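Local coordinates for protein internalin C2 (Listeria monocytogenes serotype 4b str. F2365, PDB 4FHO) that is a leucine-rich-repeat internalin of a bacterial pathogen, probably acting at the cell surface in adhesion to or invasion of host cells, at residues Ala54-Thr60 with Glu75-Ile81; Leu68-Leu74 with Leu90-Glu95; Leu120-Thr126 with Tyr141-Ile147. One frame throughout, in Å; residues are numbered along the deposited sequence.

Contact 1: residues Ala54-Thr60 with Glu75-Ile81; sequences AFNTGVT and ELKDNQI
The amide of Asn79 and the ring of Phe55 are the flat groups on which Ala54-Thr60 and Glu75-Ile81 meet. The Asn79 carbonyl is approached from opposite faces: Thr57 N bonds to Asn79 OD1 at 3.1 Å, tilted from the carbonyl plane, and Val59 N reaches Asn79 OD1 at 3.0 Å from well above the other face. On the nitrogen side, Asn79 ND2 donates to Ala54 O at 2.7 Å, almost within the amide plane, and also to Leu76 O in its own segment. These bonds fix the rotation of the amide, which chi1 of -74° directs beside its own backbone N. This is the buried asparagine of leucine-rich repeats, tying one coil to the next.

At the ring, Asn56 CB lies over the centre of one face, Asp78 OD2 sits at the edge 3.5 Å from Phe55 CE1, and the extended Lys77 runs alongside. Backbone bonds such as Asn56 N to Lys77 O (2.9 Å) keep the turns in step, and Val59 CG1 meets Ile81 CG1 on the inner side. Ala54-Thr60 follows strand 51-53, and Glu75-Ile81 begins on the last residue of strand 73-75; helix 22-31 touches Val59 and Thr57 through Ala23, while Asn101 of the next turn bonds to Leu76 O.

Contact 2: residues Leu68-Leu74 with Leu90-Glu95; sequences LNNLIGL and LTKITE
Leu68-Leu74 and Leu90-Glu95 run parallel into neighbouring strands of a leucine-rich-repeat solenoid, pairing at Gly73 and Glu95, whose CA atoms are 4.6 Å apart. A type I turn from Leu68 to Leu71 precedes the first strand. Ile72 O takes two backbone donors at the strand entrance: Thr94 N at 2.8 Å, in the carbonyl plane on a lone pair, and Glu95 N at 3.1 Å, nearly in line with the C=O bond. Leu74 N then bonds back to Glu95 O, completing the parallel exchange. Where the turns are further apart, a water donates to Asn69 O and Leu71 O and accepts from Lys92 N, filling in for direct backbone bonds.

Inside the coil, the side chains of Leu71 and Leu90 cross, with Leu71 CD2 4.1 Å from Leu90 CD1, and Ile93 CD1 packs on Leu74 CB at 3.9 Å; a chi1 of -176° sets Ile93 CG1 opposite its backbone N, carrying CD1 to that contact. Leu52 of strand 51-53 extends this apolar layer against Leu71 and Leu74. On the outer side, Asn70 and the extended Lys92 lie alongside each other. Asn70 ND2 is held by Asp47 O, which helps orient the amide, and Lys92 NZ donates to Asn70 OD1 at 2.7 Å from above the carbonyl plane.

Contact 3: residues Leu120-Thr126 with Tyr141-Ile147; sequences LTSTQIT and YLDLNQI
Asn145 reaches from Tyr141-Ile147 into the bend of Leu120-Thr126 and satisfies polar backbone atoms there, as the buried consensus asparagine of a leucine-rich repeat does for the preceding coil. Its amide nitrogen gives both hydrogens away: Asn145 ND2 bonds to Leu120 O at 2.8 Å and to Leu142 O at 3.0 Å, both acceptors close to the amide plane. Leu120 O is gripped from its other face as well, by Thr123 OG1 at 2.7 Å; chi1 of 56° tucks that hydroxyl between the backbone N and the carbonyl carbon of Thr123, turned back toward the start of the bend. On the oxygen side, Thr123 N lies on a lone pair of Asn145 OD1 at 2.9 Å, and Ile125 N adds a weak bond to the same oxygen at 3.3 Å.

Direct backbone bonds join Leu120 N to Tyr141 O, Ser122 N to Asp143 O and Gln146 N to Ile125 O. One water accepts from Gln124 N and donates to Leu144 O; another donates to Thr121 OG1 and Asp143 OD2, which also bond to Asp119 and Ser163 respectively. By contrast, Asp143 N is buried here without a partner. Inward, Leu120 CD1 packs beside Leu142 CD2 at 4.0 Å.

Leu120-Thr126 follows strand 117-119, and Tyr141-Ile147 leads out of strand 139-141. In the next coil, Asn167 bonds to Leu142 O and Ile147 N, while Tyr161 meets the Tyr141 ring.

In the fold
The three contacts illustrate how a solenoid reuses a few joints between successive coils. Contacts 1 and 3 are the same joint at two places along the parallel sheet, each where the chain leaves its strands and each built round an inward asparagine; their centres are about 16 Å apart and their nearest atoms about 7 Å. Contact 2 lies at the other end of the strands, where the chain enters them. It shares strand 73-75 with contact 1, although their centres are about 17 Å apart. Contacts 2 and 3 lie on opposite sides of the chain's centre, about 22 Å between centres.

Contact 1: residues Ala54-Thr60 with Glu75-Ile81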
loop_
_atom_site.group_PDB
_atom_site.type_symbol
_atom_site.label_atom_id
_atom_site.label_comp_id
_atom_site.label_asym_id
_atom_site.label_seq_id
_atom_site.Cartn_x
_atom_site.Cartn_y
_atom_site.Cartn_z
ATOM N N ALA A 54 -0.638 10.433 -10.547
ATOM C CA ALA A 54 -0.300 10.139 -11.949
ATOM C C ALA A 54 -0.788 8.718 -12.314
ATOM O O ALA A 54 -0.042 7.918 -12.869
ATOM C CB ALA A 54 1.201 10.293 -12.165
ATOM N N PHE A 55 -2.046 8.444 -11.946
ATOM C CA PHE A 55 -2.795 7.199 -12.212
ATOM C C PHE A 55 -2.832 6.937 -13.712
ATOM O O PHE A 55 -3.230 7.802 -14.461
ATOM C CB PHE A 55 -4.255 7.323 -11.660
ATOM C CG PHE A 55 -5.255 6.369 -12.288
ATOM C CD1 PHE A 55 -5.110 4.973 -12.143
ATOM C CD2 PHE A 55 -6.349 6.850 -13.024
ATOM C CE1 PHE A 55 -6.026 4.080 -12.723
ATOM C CE2 PHE A 55 -7.265 5.960 -13.610
ATOM C CZ PHE A 55 -7.104 4.574 -13.458
ATOM N N ASN A 56 -2.380 5.758 -14.134
ATOM C CA ASN A 56 -2.559 5.267 -15.518
ATOM C C ASN A 56 -2.002 6.181 -16.632
ATOM O O ASN A 56 -2.672 6.430 -17.624
ATOM C CB ASN A 56 -4.058 4.937 -15.754
ATOM C CG ASN A 56 -4.297 4.098 -17.011
ATOM O OD1 ASN A 56 -3.465 3.271 -17.395
ATOM N ND2 ASN A 56 -5.420 4.338 -17.676
ATOM N N THR A 57 -0.775 6.666 -16.445
ATOM C CA THR A 57 -0.125 7.619 -17.361
ATOM C C THR A 57 1.227 7.138 -17.891
ATOM O O THR A 57 1.958 7.917 -18.479
ATOM C CB THR A 57 0.069 8.993 -16.687
ATOM O OG1 THR A 57 0.822 8.817 -15.465
ATOM C CG2 THR A 57 -1.274 9.652 -16.376
ATOM N N GLY A 58 1.544 5.865 -17.710
ATOM C CA GLY A 58 2.761 5.298 -18.249
ATOM C C GLY A 58 4.044 5.664 -17.520
ATOM O O GLY A 58 5.081 5.626 -18.133
ATOM N N VAL A 59 3.983 5.940 -16.211
ATOM C CA VAL A 59 5.187 6.239 -15.404
ATOM C C VAL A 59 6.051 4.974 -15.288
ATOM O O VAL A 59 5.562 3.922 -14.917
ATOM C CB VAL A 59 4.853 6.751 -13.985
ATOM C CG1 VAL A 59 6.119 6.968 -13.144
ATOM C CG2 VAL A 59 4.013 8.026 -14.062
ATOM N N THR A 60 7.311 5.081 -15.680
ATOM C CA THR A 60 8.294 3.987 -15.567
ATOM C C THR A 60 9.390 4.218 -14.531
ATOM O O THR A 60 10.075 3.277 -14.184
ATOM C CB THR A 60 8.939 3.654 -16.919
ATOM O OG1 THR A 60 9.640 4.793 -17.436
ATOM C CG2 THR A 60 7.876 3.250 -17.886
ATOM N N GLU A 75 -0.282 8.687 -5.467
ATOM C CA GLU A 75 -1.245 7.880 -6.193
ATOM C C GLU A 75 -0.600 7.538 -7.532
ATOM O O GLU A 75 -0.529 8.388 -8.436
ATOM C CB GLU A 75 -2.564 8.652 -6.353
ATOM C CG GLU A 75 -3.229 9.008 -5.032
ATOM C CD GLU A 75 -4.513 9.830 -5.179
ATOM O OE1 GLU A 75 -4.716 10.509 -6.216
ATOM O OE2 GLU A 75 -5.324 9.802 -4.227
ATOM N N LEU A 76 -0.123 6.298 -7.644
ATOM C CA LEU A 76 0.627 5.833 -8.816
ATOM C C LEU A 76 0.085 4.516 -9.365
ATOM O O LEU A 76 0.829 3.754 -10.014
ATOM C CB LEU A 76 2.112 5.729 -8.469
ATOM C CG LEU A 76 2.846 7.043 -8.177
ATOM C CD1 LEU A 76 4.269 6.806 -7.677
ATOM C CD2 LEU A 76 2.870 7.975 -9.377
ATOM N N LYS A 77 -1.219 4.280 -9.162
ATOM C CA LYS A 77 -1.915 3.098 -9.680
ATOM C C LYS A 77 -1.771 2.937 -11.207
ATOM O O LYS A 77 -1.823 3.918 -11.954
ATOM C CB LYS A 77 -3.415 3.093 -9.269
ATOM C CG LYS A 77 -4.270 1.990 -9.890
ATOM C CD LYS A 77 -5.677 1.915 -9.292
ATOM C CE LYS A 77 -6.369 0.637 -9.743
ATOM N NZ LYS A 77 -7.843 0.669 -9.528
ATOM N N ASP A 78 -1.580 1.685 -11.633
ATOM C CA ASP A 78 -1.594 1.294 -13.057
ATOM C C ASP A 78 -0.526 1.970 -13.908
ATOM O O ASP A 78 -0.784 2.395 -15.005
ATOM C CB ASP A 78 -2.996 1.454 -13.656
ATOM C CG ASP A 78 -4.004 0.452 -13.086
ATOM O OD1 ASP A 78 -3.607 -0.625 -12.596
ATOM O OD2 ASP A 78 -5.209 0.747 -13.163
ATOM N N ASN A 79 0.679 2.059 -13.352
ATOM C CA ASN A 79 1.858 2.507 -14.080
ATOM C C ASN A 79 2.783 1.292 -14.258
ATOM O O ASN A 79 2.372 0.157 -13.972
ATOM C CB ASN A 79 2.472 3.696 -13.339
ATOM C CG ASN A 79 1.647 4.973 -13.525
ATOM O OD1 ASN A 79 1.450 5.420 -14.643
ATOM N ND2 ASN A 79 1.108 5.503 -12.448
ATOM N N GLN A 80 4.011 1.512 -14.731
ATOM C CA GLN A 80 4.961 0.423 -14.940
ATOM C C GLN A 80 6.243 0.706 -14.163
ATOM O O GLN A 80 7.333 0.630 -14.699
ATOM C CB GLN A 80 5.223 0.216 -16.437
ATOM C CG GLN A 80 3.977 -0.216 -17.215
ATOM C CD GLN A 80 3.072 0.942 -17.577
ATOM O OE1 GLN A 80 3.541 1.980 -18.029
ATOM N NE2 GLN A 80 1.770 0.788 -17.324
ATOM N N ILE A 81 6.092 0.973 -12.872
ATOM C CA ILE A 81 7.214 1.342 -12.005
ATOM C C ILE A 81 7.822 0.031 -11.499
ATOM O O ILE A 81 7.094 -0.836 -11.050
ATOM C CB ILE A 81 6.739 2.249 -10.832
ATOM C CG1 ILE A 81 6.244 3.610 -11.372
ATOM C CG2 ILE A 81 7.855 2.480 -9.822
ATOM C CD1 ILE A 81 5.359 4.376 -10.415
HETATM O O HOH W 1 0.165 3.475 -17.558
#

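Contact 2: residues Leu68-Leu74 with Leu90-Glu95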
loop_
_atom_site.group_PDB
_atom_site.type_symbol
_atom_site.label_atom_id
_atom_site.label_comp_id
_atom_site.label_asym_id
_atom_site.label_seq_id
_atom_site.Cartn_x
_atom_site.Cartn_y
_atom_site.Cartn_z
ATOM N N LEU A 68 10.603 15.601 -2.839
ATOM C CA LEU A 68 9.293 15.973 -2.308
ATOM C C LEU A 68 9.232 15.594 -0.812
ATOM O O LEU A 68 8.561 14.628 -0.432
ATOM C CB LEU A 68 8.170 15.349 -3.151
ATOM C CG LEU A 68 8.269 15.561 -4.672
ATOM C CD1 LEU A 68 7.038 14.981 -5.342
ATOM C CD2 LEU A 68 8.428 17.019 -5.052
ATOM N N ASN A 69 9.917 16.395 0.019
ATOM C CA ASN A 69 10.091 16.108 1.467
ATOM C C ASN A 69 8.770 15.989 2.235
ATOM O O ASN A 69 8.613 15.079 3.042
ATOM C CB ASN A 69 10.972 17.155 2.164
ATOM C CG ASN A 69 12.383 17.188 1.629
ATOM O OD1 ASN A 69 13.124 16.201 1.714
ATOM N ND2 ASN A 69 12.762 18.323 1.061
ATOM N N ASN A 70 7.828 16.890 1.948
ATOM C CA ASN A 70 6.550 16.974 2.662
ATOM C C ASN A 70 5.391 16.253 1.952
ATOM O O ASN A 70 4.230 16.519 2.277
ATOM C CB ASN A 70 6.200 18.455 2.920
ATOM C CG ASN A 70 7.292 19.179 3.693
ATOM O OD1 ASN A 70 7.883 18.615 4.609
ATOM N ND2 ASN A 70 7.581 20.419 3.307
ATOM N N LEU A 71 5.708 15.337 1.020
ATOM C CA LEU A 71 4.695 14.525 0.315
ATOM C C LEU A 71 3.948 13.662 1.350
ATOM O O LEU A 71 4.579 13.032 2.207
ATOM C CB LEU A 71 5.345 13.632 -0.741
ATOM C CG LEU A 71 4.414 12.926 -1.747
ATOM C CD1 LEU A 71 3.700 13.925 -2.638
ATOM C CD2 LEU A 71 5.234 11.947 -2.567
ATOM N N ILE A 72 2.622 13.715 1.284
ATOM C CA ILE A 72 1.685 13.017 2.172
ATOM C C ILE A 72 0.966 11.868 1.439
ATOM O O ILE A 72 0.822 10.789 2.003
ATOM C CB ILE A 72 0.656 14.020 2.767
ATOM C CG1 ILE A 72 1.333 14.916 3.812
ATOM C CG2 ILE A 72 -0.522 13.322 3.434
ATOM C CD1 ILE A 72 0.493 16.102 4.243
ATOM N N GLY A 73 0.516 12.112 0.210
ATOM C CA GLY A 73 -0.219 11.127 -0.603
ATOM C C GLY A 73 0.428 10.932 -1.963
ATOM O O GLY A 73 0.742 11.911 -2.638
ATOM N N LEU A 74 0.640 9.678 -2.360
ATOM C CA LEU A 74 1.203 9.345 -3.664
ATOM C C LEU A 74 0.310 8.301 -4.338
ATOM O O LEU A 74 0.157 7.199 -3.831
ATOM C CB LEU A 74 2.659 8.848 -3.504
ATOM C CG LEU A 74 3.502 8.682 -4.771
ATOM C CD1 LEU A 74 3.553 9.941 -5.647
ATOM C CD2 LEU A 74 4.899 8.244 -4.380
ATOM N N LEU A 90 11.577 9.363 2.427
ATOM C CA LEU A 90 10.364 10.147 2.676
ATOM C C LEU A 90 9.827 9.811 4.066
ATOM O O LEU A 90 9.660 8.632 4.395
ATOM C CB LEU A 90 9.283 9.880 1.626
ATOM C CG LEU A 90 9.584 10.258 0.160
ATOM C CD1 LEU A 90 8.377 10.018 -0.723
ATOM C CD2 LEU A 90 10.041 11.699 0.018
ATOM N N THR A 91 9.573 10.848 4.863
ATOM C CA THR A 91 9.212 10.707 6.280
ATOM C C THR A 91 7.768 11.092 6.632
ATOM O O THR A 91 7.338 10.780 7.738
ATOM C CB THR A 91 10.177 11.539 7.153
ATOM O OG1 THR A 91 10.078 12.921 6.782
ATOM C CG2 THR A 91 11.628 11.057 6.961
ATOM N N LYS A 92 7.029 11.733 5.714
ATOM C CA LYS A 92 5.640 12.196 5.945
ATOM C C LYS A 92 4.552 11.554 5.045
ATOM O O LYS A 92 3.384 11.917 5.166
ATOM C CB LYS A 92 5.589 13.724 5.802
ATOM C CG LYS A 92 6.419 14.433 6.860
ATOM C CD LYS A 92 6.319 15.943 6.756
ATOM C CE LYS A 92 7.352 16.622 7.639
ATOM N NZ LYS A 92 7.523 18.032 7.198
ATOM N N ILE A 93 4.929 10.608 4.173
ATOM C CA ILE A 93 3.965 9.890 3.311
ATOM C C ILE A 93 3.051 9.026 4.199
ATOM O O ILE A 93 3.553 8.262 5.023
ATOM C CB ILE A 93 4.669 9.083 2.175
ATOM C CG1 ILE A 93 3.646 8.423 1.234
ATOM C CG2 ILE A 93 5.596 8.011 2.716
ATOM C CD1 ILE A 93 4.241 7.977 -0.088
ATOM N N THR A 94 1.733 9.250 4.106
ATOM C CA THR A 94 0.711 8.434 4.820
ATOM C C THR A 94 -0.158 7.545 3.902
ATOM O O THR A 94 -0.758 6.594 4.383
ATOM C CB THR A 94 -0.226 9.304 5.693
ATOM O OG1 THR A 94 -1.000 10.184 4.881
ATOM C CG2 THR A 94 0.568 10.126 6.704
ATOM N N GLU A 95 -0.229 7.902 2.617
ATOM C CA GLU A 95 -1.042 7.218 1.617
ATOM C C GLU A 95 -0.141 6.897 0.435
ATOM O O GLU A 95 0.377 7.808 -0.216
ATOM C CB GLU A 95 -2.216 8.111 1.198
ATOM C CG GLU A 95 -3.115 7.522 0.115
ATOM C CD GLU A 95 -3.104 8.314 -1.193
ATOM O OE1 GLU A 95 -3.877 9.298 -1.323
ATOM O OE2 GLU A 95 -2.344 7.930 -2.112
HETATM O O HOH W 2 7.293 12.574 2.973
#

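Contact 3: residues Leu120-Thr126 with Tyr141-Ile147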
loop_
_atom_site.group_PDB
_atom_site.type_symbol
_atom_site.label_atom_id
_atom_site.label_comp_id
_atom_site.label_asym_id
_atom_site.label_seq_id
_atom_site.Cartn_x
_atom_site.Cartn_y
_atom_site.Cartn_z
ATOM N N LEU A 120 -1.020 -2.392 -2.494
ATOM C CA LEU A 120 -0.085 -3.223 -3.254
ATOM C C LEU A 120 -0.798 -4.306 -4.088
ATOM O O LEU A 120 -0.206 -5.340 -4.429
ATOM C CB LEU A 120 0.965 -3.831 -2.312
ATOM C CG LEU A 120 1.845 -2.835 -1.557
ATOM C CD1 LEU A 120 2.620 -3.602 -0.492
ATOM C CD2 LEU A 120 2.763 -2.037 -2.492
ATOM N N THR A 121 -2.054 -4.023 -4.468
ATOM C CA THR A 121 -2.840 -4.876 -5.366
ATOM C C THR A 121 -2.114 -5.117 -6.698
ATOM O O THR A 121 -1.648 -4.184 -7.284
ATOM C CB THR A 121 -4.231 -4.260 -5.631
ATOM O OG1 THR A 121 -4.902 -4.033 -4.367
ATOM C CG2 THR A 121 -5.069 -5.167 -6.547
ATOM N N SER A 122 -1.983 -6.373 -7.119
ATOM C CA SER A 122 -1.418 -6.733 -8.442
ATOM C C SER A 122 -0.030 -6.140 -8.662
ATOM O O SER A 122 0.183 -5.417 -9.631
ATOM C CB SER A 122 -2.373 -6.298 -9.580
ATOM O OG SER A 122 -3.662 -6.818 -9.383
ATOM N N THR A 123 0.862 -6.343 -7.692
ATOM C CA THR A 123 2.249 -5.852 -7.768
ATOM C C THR A 123 3.282 -6.955 -7.990
ATOM O O THR A 123 4.490 -6.694 -7.941
ATOM C CB THR A 123 2.592 -4.936 -6.584
ATOM O OG1 THR A 123 2.357 -5.610 -5.346
ATOM C CG2 THR A 123 1.705 -3.663 -6.657
ATOM N N GLN A 124 2.800 -8.164 -8.299
ATOM C CA GLN A 124 3.635 -9.350 -8.513
ATOM C C GLN A 124 4.546 -9.657 -7.326
ATOM O O GLN A 124 5.654 -10.156 -7.519
ATOM C CB GLN A 124 4.477 -9.216 -9.802
ATOM C CG GLN A 124 3.670 -8.894 -11.042
ATOM C CD GLN A 124 4.517 -8.681 -12.286
ATOM O OE1 GLN A 124 5.606 -9.221 -12.416
ATOM N NE2 GLN A 124 4.006 -7.904 -13.195
ATOM N N ILE A 125 4.079 -9.388 -6.111
ATOM C CA ILE A 125 4.845 -9.705 -4.894
ATOM C C ILE A 125 4.504 -11.106 -4.391
ATOM O O ILE A 125 3.387 -11.618 -4.589
ATOM C CB ILE A 125 4.730 -8.598 -3.794
ATOM C CG1 ILE A 125 3.308 -8.412 -3.248
ATOM C CG2 ILE A 125 5.274 -7.274 -4.345
ATOM C CD1 ILE A 125 3.194 -7.336 -2.177
ATOM N N THR A 126 5.484 -11.743 -3.768
ATOM C CA THR A 126 5.307 -13.040 -3.101
ATOM C C THR A 126 5.485 -12.970 -1.583
ATOM O O THR A 126 5.150 -13.916 -0.907
ATOM C CB THR A 126 6.287 -14.084 -3.686
ATOM O OG1 THR A 126 7.633 -13.696 -3.403
ATOM C CG2 THR A 126 6.120 -14.182 -5.214
ATOM N N TYR A 141 -4.037 -3.203 1.253
ATOM C CA TYR A 141 -4.498 -4.051 0.147
ATOM C C TYR A 141 -3.338 -4.889 -0.382
ATOM O O TYR A 141 -2.372 -4.348 -0.913
ATOM C CB TYR A 141 -5.082 -3.228 -1.002
ATOM C CG TYR A 141 -6.140 -2.209 -0.655
ATOM C CD1 TYR A 141 -5.792 -0.920 -0.230
ATOM C CD2 TYR A 141 -7.508 -2.498 -0.813
ATOM C CE1 TYR A 141 -6.777 0.043 0.064
ATOM C CE2 TYR A 141 -8.496 -1.548 -0.509
ATOM C CZ TYR A 141 -8.124 -0.282 -0.079
ATOM O OH TYR A 141 -9.076 0.662 0.208
ATOM N N LEU A 142 -3.477 -6.209 -0.300
ATOM C CA LEU A 142 -2.492 -7.162 -0.816
ATOM C C LEU A 142 -3.056 -8.114 -1.885
ATOM O O LEU A 142 -2.436 -9.121 -2.193
ATOM C CB LEU A 142 -1.933 -7.955 0.367
ATOM C CG LEU A 142 -1.072 -7.162 1.360
ATOM C CD1 LEU A 142 -0.621 -8.046 2.529
ATOM C CD2 LEU A 142 0.151 -6.514 0.720
ATOM N N ASP A 143 -4.187 -7.747 -2.493
ATOM C CA ASP A 143 -4.939 -8.630 -3.400
ATOM C C ASP A 143 -4.217 -8.888 -4.700
ATOM O O ASP A 143 -3.476 -8.039 -5.150
ATOM C CB ASP A 143 -6.294 -8.014 -3.775
ATOM C CG ASP A 143 -7.101 -7.655 -2.564
ATOM O OD1 ASP A 143 -7.793 -8.529 -2.025
ATOM O OD2 ASP A 143 -6.965 -6.506 -2.111
ATOM N N LEU A 144 -4.449 -10.063 -5.286
ATOM C CA LEU A 144 -3.993 -10.389 -6.655
ATOM C C LEU A 144 -2.445 -10.443 -6.758
ATOM O O LEU A 144 -1.841 -9.915 -7.681
ATOM C CB LEU A 144 -4.626 -9.443 -7.686
ATOM C CG LEU A 144 -6.175 -9.437 -7.738
ATOM C CD1 LEU A 144 -6.748 -8.128 -8.293
ATOM C CD2 LEU A 144 -6.582 -10.611 -8.591
ATOM N N ASN A 145 -1.834 -11.070 -5.769
ATOM C CA ASN A 145 -0.407 -11.345 -5.719
ATOM C C ASN A 145 -0.220 -12.865 -5.565
ATOM O O ASN A 145 -1.122 -13.637 -5.910
ATOM C CB ASN A 145 0.189 -10.482 -4.596
ATOM C CG ASN A 145 0.238 -9.010 -4.975
ATOM O OD1 ASN A 145 0.847 -8.658 -5.955
ATOM N ND2 ASN A 145 -0.430 -8.161 -4.211
ATOM N N GLN A 146 0.944 -13.313 -5.109
ATOM C CA GLN A 146 1.179 -14.738 -4.835
ATOM C C GLN A 146 1.769 -14.893 -3.437
ATOM O O GLN A 146 2.763 -15.578 -3.246
ATOM C CB GLN A 146 2.075 -15.348 -5.926
ATOM C CG GLN A 146 1.450 -15.246 -7.315
ATOM C CD GLN A 146 2.299 -15.818 -8.433
ATOM O OE1 GLN A 146 3.159 -16.672 -8.217
ATOM N NE2 GLN A 146 2.050 -15.343 -9.648
ATOM N N ILE A 147 1.115 -14.249 -2.469
ATOM C CA ILE A 147 1.545 -14.219 -1.083
ATOM C C ILE A 147 1.022 -15.477 -0.389
ATOM O O ILE A 147 -0.143 -15.856 -0.548
ATOM C CB ILE A 147 1.020 -12.960 -0.347
ATOM C CG1 ILE A 147 1.628 -11.681 -0.969
ATOM C CG2 ILE A 147 1.334 -13.033 1.163
ATOM C CD1 ILE A 147 0.824 -10.427 -0.698
HETATM O O HOH W 3 -7.561 -4.688 -4.176
HETATM O O HOH W 4 0.489 -9.714 -9.089
#